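Local coordinates for possible protein of nuclear scaffold (PDB 3KAE), which probably serves as the Cdc27 subunit of the anaphase-promoting complex, its N-terminal tetratricopeptide-repeat domain pairing two copies into a homodimer, at residues R16-A21 and Y44-Y49; M39-Y44 and K65-L70. All coordinates share one frame; numbering follows the deposited sequence.

Contact 1: residues R16-A21 and Y44-Y49; sequences RDYETA and YLNGEY
The ring of Y18 lies against the last turn of helix 36-45, with L45 over one of its faces and N46 at its edge. Y18 CG stands anti to its carbonyl carbon (chi1 -68°), which turns the ring toward L45. L45 CB sits 3.9 Å from the centroid of the Y18 ring and 20° off its normal, a CH-pi contact, and the L45 side chain lies across Y18, close to perpendicular. R16 CA lies over the opposite face, toward the rim, so the ring sits between it and L45. N46 runs alongside Y18, pointing the other way, its amide plane turned 63° from the ring. R16 NH1 donates a hydrogen bond to Y18 OH at 2.9 Å, nearly in the guanidinium plane, fixing the phenol's far end; R16 NE goes on to Y67 OH of the second subunit. D17 OD1 takes a weak N-cap bond from T20 N, and T20 OG1 donates to D17 OD2 at 2.6 Å. G47, at positive phi, closes helix 36-45 in a Schellman motif, with E48 N returning to L43 O and G47 N to Y44 O. One helix start thus meets another's end beside the dimer interface of a stacked-helix TPR domain.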
# COMPACT_ATOMS: atom_id res chain seq x y z
N ARG C 16 -5.12 -5.53 4.62
CA ARG C 16 -4.75 -4.14 4.83
C ARG C 16 -4.81 -3.84 6.31
O ARG C 16 -4.95 -2.68 6.73
CB ARG C 16 -5.64 -3.17 4.01
CG ARG C 16 -5.77 -3.54 2.52
CD ARG C 16 -4.41 -3.53 1.78
NE ARG C 16 -4.44 -4.46 0.66
CZ ARG C 16 -3.35 -4.94 0.06
NH1 ARG C 16 -2.15 -4.55 0.47
NH2 ARG C 16 -3.47 -5.80 -0.94
N ASP C 17 -4.69 -4.90 7.10
CA ASP C 17 -4.55 -4.77 8.54
C ASP C 17 -3.05 -4.70 8.89
O ASP C 17 -2.43 -5.70 9.28
CB ASP C 17 -5.19 -5.96 9.27
CG ASP C 17 -5.00 -5.89 10.78
OD1 ASP C 17 -4.54 -4.84 11.29
OD2 ASP C 17 -5.32 -6.89 11.45
N TYR C 18 -2.48 -3.51 8.73
CA TYR C 18 -1.04 -3.33 8.74
C TYR C 18 -0.49 -3.31 10.17
O TYR C 18 0.58 -3.85 10.41
CB TYR C 18 -0.63 -2.06 7.96
CG TYR C 18 -0.88 -2.13 6.44
CD1 TYR C 18 -0.62 -3.30 5.73
CD2 TYR C 18 -1.34 -1.01 5.72
CE1 TYR C 18 -0.81 -3.38 4.36
CE2 TYR C 18 -1.55 -1.08 4.32
CZ TYR C 18 -1.27 -2.27 3.66
OH TYR C 18 -1.46 -2.38 2.30
N GLU C 19 -1.22 -2.71 11.10
CA GLU C 19 -0.84 -2.73 12.53
C GLU C 19 -0.57 -4.16 13.02
O GLU C 19 0.45 -4.45 13.64
CB GLU C 19 -1.90 -2.07 13.40
CG GLU C 19 -2.13 -0.57 13.10
CD GLU C 19 -0.85 0.25 13.19
OE1 GLU C 19 0.16 -0.27 13.70
OE2 GLU C 19 -0.86 1.42 12.76
N THR C 20 -1.46 -5.08 12.70
CA THR C 20 -1.22 -6.47 13.06
C THR C 20 0.05 -6.99 12.41
O THR C 20 0.84 -7.68 13.04
CB THR C 20 -2.40 -7.34 12.66
OG1 THR C 20 -3.56 -6.90 13.37
CG2 THR C 20 -2.14 -8.78 12.97
N ALA C 21 0.25 -6.67 11.14
CA ALA C 21 1.41 -7.17 10.40
C ALA C 21 2.71 -6.62 10.95
O ALA C 21 3.72 -7.31 11.00
CB ALA C 21 1.27 -6.82 8.90
N TYR C 44 6.38 0.44 5.27
CA TYR C 44 6.23 1.30 4.09
C TYR C 44 4.75 1.33 3.71
O TYR C 44 4.16 2.39 3.57
CB TYR C 44 7.08 0.81 2.91
CG TYR C 44 6.83 1.61 1.65
CD1 TYR C 44 7.54 2.78 1.38
CD2 TYR C 44 5.84 1.23 0.74
CE1 TYR C 44 7.30 3.53 0.25
CE2 TYR C 44 5.60 1.97 -0.40
CZ TYR C 44 6.33 3.12 -0.64
OH TYR C 44 6.08 3.87 -1.76
N LEU C 45 4.14 0.15 3.60
CA LEU C 45 2.74 0.06 3.24
C LEU C 45 1.84 0.84 4.18
O LEU C 45 0.79 1.34 3.77
CB LEU C 45 2.28 -1.39 3.16
CG LEU C 45 2.91 -2.20 2.01
CD1 LEU C 45 2.61 -3.70 2.18
CD2 LEU C 45 2.43 -1.67 0.64
N ASN C 46 2.25 0.97 5.44
CA ASN C 46 1.43 1.64 6.43
C ASN C 46 1.69 3.14 6.44
O ASN C 46 1.20 3.86 7.30
CB ASN C 46 1.64 1.03 7.82
CG ASN C 46 0.57 1.47 8.80
OD1 ASN C 46 0.86 1.78 9.97
ND2 ASN C 46 -0.67 1.51 8.34
N GLY C 47 2.50 3.59 5.49
CA GLY C 47 2.81 5.00 5.34
C GLY C 47 3.89 5.51 6.29
O GLY C 47 4.03 6.72 6.45
N GLU C 48 4.65 4.60 6.89
CA GLU C 48 5.65 4.99 7.90
C GLU C 48 7.08 4.91 7.37
O GLU C 48 7.82 3.97 7.68
CB GLU C 48 5.50 4.15 9.18
CG GLU C 48 4.13 4.24 9.80
CD GLU C 48 4.03 3.50 11.12
OE1 GLU C 48 3.38 2.42 11.16
OE2 GLU C 48 4.62 3.98 12.11
N TYR C 49 7.46 5.92 6.61
CA TYR C 49 8.71 5.90 5.87
C TYR C 49 9.95 6.08 6.75
O TYR C 49 10.95 5.38 6.58
CB TYR C 49 8.65 6.93 4.72
CG TYR C 49 7.32 6.85 3.99
CD1 TYR C 49 6.98 5.72 3.27
CD2 TYR C 49 6.40 7.88 4.08
CE1 TYR C 49 5.78 5.61 2.64
CE2 TYR C 49 5.18 7.78 3.43
CZ TYR C 49 4.87 6.65 2.71
OH TYR C 49 3.66 6.53 2.07

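Contact 2: residues M39-Y44 and K65-L70; sequences MSIVLY and KYYESL
Y67 points one edge of its ring at the face of Y44, and I41 covers a face of the same Y67 ring. The two tyrosines form a T-shaped pair: their centroids are 5.4 Å apart, the planes stand at 79°, and Y67 CD2 comes to 3.9 Å from Y44 CG. I41 meets Y67 through CG1, which lies over the face, 4.1 Å from the centroid of the Y67 ring, a CH-pi contact; the gamma methyl CG2 of I41 rests near the phenol oxygen. Farther along, L70 lies across the outer half of Y44, close to perpendicular, its CB 3.6 Å from Y44 CE1 and its CD1 3.9 Å from Y44 CZ. L70 CD1 therefore shares the Y44 face with the edge of Y67.

The torsions explain this reach. Y44 carries CG opposite the backbone N (chi1 175°), which swings its ring out between the helices, while Y67 sends CG away from its own carbonyl carbon and lays its ring across toward helix 36-45. Behind these side chains the axes of segments 39-44 and 65-70 pass at 10.7 Å, 24° from parallel, with I41 and Y67 the nearest CA pair.

Farther out, Y67 OH is hydrogen-bonded to NE of R16 of the second subunit, and the same arginine packs on Y44 and L70. On the other flank of helix 62-74, S69 OG bonds to A81 O and E68 OE2 to S84 OG, tying it to helix 78-89; Y49 meets the Y44 ring. This buried aromatic and aliphatic packing is in keeping with the stacked antiparallel helix hairpins of a tetratricopeptide-repeat domain, where near-parallel helices pack with a connecting helix between them in sequence, here helix 49-57.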
# COMPACT_ATOMS: atom_id res chain seq x y z
N MET C 39 9.41 -6.45 7.68
CA MET C 39 9.07 -5.40 8.61
C MET C 39 9.11 -4.05 7.89
O MET C 39 8.20 -3.24 8.01
CB MET C 39 10.08 -5.42 9.76
CG MET C 39 9.97 -4.28 10.74
SD MET C 39 8.47 -4.35 11.72
CE MET C 39 9.04 -3.46 13.17
N SER C 40 10.20 -3.82 7.16
CA SER C 40 10.38 -2.59 6.42
C SER C 40 9.25 -2.35 5.41
O SER C 40 8.72 -1.24 5.30
CB SER C 40 11.72 -2.65 5.68
OG SER C 40 12.80 -2.50 6.57
N ILE C 41 8.90 -3.39 4.67
CA ILE C 41 7.82 -3.33 3.69
C ILE C 41 6.49 -2.97 4.32
O ILE C 41 5.87 -1.98 3.92
CB ILE C 41 7.71 -4.66 2.93
CG1 ILE C 41 9.00 -4.90 2.15
CG2 ILE C 41 6.53 -4.64 1.98
CD1 ILE C 41 8.97 -6.10 1.26
N VAL C 42 6.08 -3.73 5.33
CA VAL C 42 4.80 -3.50 5.98
C VAL C 42 4.75 -2.09 6.57
O VAL C 42 3.71 -1.42 6.54
CB VAL C 42 4.50 -4.59 7.02
CG1 VAL C 42 3.22 -4.27 7.76
CG2 VAL C 42 4.40 -5.94 6.34
N LEU C 43 5.88 -1.62 7.05
CA LEU C 43 5.97 -0.26 7.57
C LEU C 43 5.78 0.75 6.42
O LEU C 43 5.11 1.78 6.57
CB LEU C 43 7.34 -0.06 8.23
CG LEU C 43 7.52 0.47 9.67
CD1 LEU C 43 6.34 0.19 10.57
CD2 LEU C 43 8.79 -0.13 10.28
N TYR C 44 6.38 0.44 5.27
CA TYR C 44 6.23 1.30 4.09
C TYR C 44 4.75 1.33 3.71
O TYR C 44 4.16 2.39 3.57
CB TYR C 44 7.08 0.81 2.91
CG TYR C 44 6.83 1.61 1.65
CD1 TYR C 44 7.54 2.78 1.38
CD2 TYR C 44 5.84 1.23 0.74
CE1 TYR C 44 7.30 3.53 0.25
CE2 TYR C 44 5.60 1.97 -0.40
CZ TYR C 44 6.33 3.12 -0.64
OH TYR C 44 6.08 3.87 -1.76
N LYS C 65 17.51 -1.52 -0.66
CA LYS C 65 17.91 -0.26 -1.28
C LYS C 65 16.78 0.33 -2.12
O LYS C 65 16.59 1.54 -2.17
CB LYS C 65 19.17 -0.44 -2.12
CG LYS C 65 20.43 -0.58 -1.28
CD LYS C 65 20.62 0.64 -0.40
CE LYS C 65 21.89 0.52 0.42
NZ LYS C 65 22.10 1.68 1.34
N TYR C 66 16.01 -0.55 -2.74
CA TYR C 66 14.83 -0.09 -3.48
C TYR C 66 13.79 0.58 -2.56
O TYR C 66 13.39 1.72 -2.80
CB TYR C 66 14.22 -1.23 -4.30
CG TYR C 66 13.10 -0.77 -5.19
CD1 TYR C 66 13.35 0.01 -6.31
CD2 TYR C 66 11.78 -1.08 -4.89
CE1 TYR C 66 12.32 0.46 -7.10
CE2 TYR C 66 10.76 -0.66 -5.68
CZ TYR C 66 11.03 0.12 -6.78
OH TYR C 66 10.00 0.54 -7.56
N TYR C 67 13.37 -0.11 -1.49
CA TYR C 67 12.43 0.50 -0.54
C TYR C 67 13.06 1.72 0.13
O TYR C 67 12.37 2.68 0.50
CB TYR C 67 11.93 -0.52 0.50
CG TYR C 67 10.75 -1.28 -0.04
CD1 TYR C 67 10.93 -2.45 -0.77
CD2 TYR C 67 9.47 -0.80 0.11
CE1 TYR C 67 9.85 -3.13 -1.30
CE2 TYR C 67 8.39 -1.48 -0.43
CZ TYR C 67 8.58 -2.63 -1.14
OH TYR C 67 7.50 -3.32 -1.65
N GLU C 68 14.37 1.71 0.26
CA GLU C 68 15.03 2.84 0.82
C GLU C 68 14.78 4.06 -0.05
O GLU C 68 14.37 5.12 0.44
CB GLU C 68 16.53 2.55 0.92
CG GLU C 68 17.22 3.32 1.99
CD GLU C 68 18.66 2.90 2.16
OE1 GLU C 68 18.92 1.75 2.59
OE2 GLU C 68 19.53 3.73 1.85
N SER C 69 15.02 3.90 -1.36
CA SER C 69 14.76 4.95 -2.34
C SER C 69 13.30 5.41 -2.30
O SER C 69 13.02 6.60 -2.31
CB SER C 69 15.12 4.48 -3.75
OG SER C 69 15.24 5.59 -4.63
N LEU C 70 12.36 4.47 -2.20
CA LEU C 70 10.94 4.85 -2.10
C LEU C 70 10.67 5.73 -0.88
O LEU C 70 9.97 6.74 -0.98
CB LEU C 70 10.02 3.64 -2.05
CG LEU C 70 10.06 2.64 -3.20
CD1 LEU C 70 9.06 1.50 -2.93
CD2 LEU C 70 9.77 3.36 -4.52

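Overall arrangement
From the N terminus, the chain enters helix 18-31 at the first half of contact 1, turns, and runs along helix 36-45, where 39-44 opens contact 2. Contact 1 then closes at 44-49, as that helix ends, and contact 2 closes after helix 49-57, on helix 62-74. The two loops therefore cross rather than nest, sharing Y44. Their centres lie about 11 Å apart, and A21 CB packs on V42 CG1 at 3.4 Å between them. Helix 36-45 is the common member, joining helix 18-31 on one flank to helix 62-74 on another. Both contacts border the second subunit.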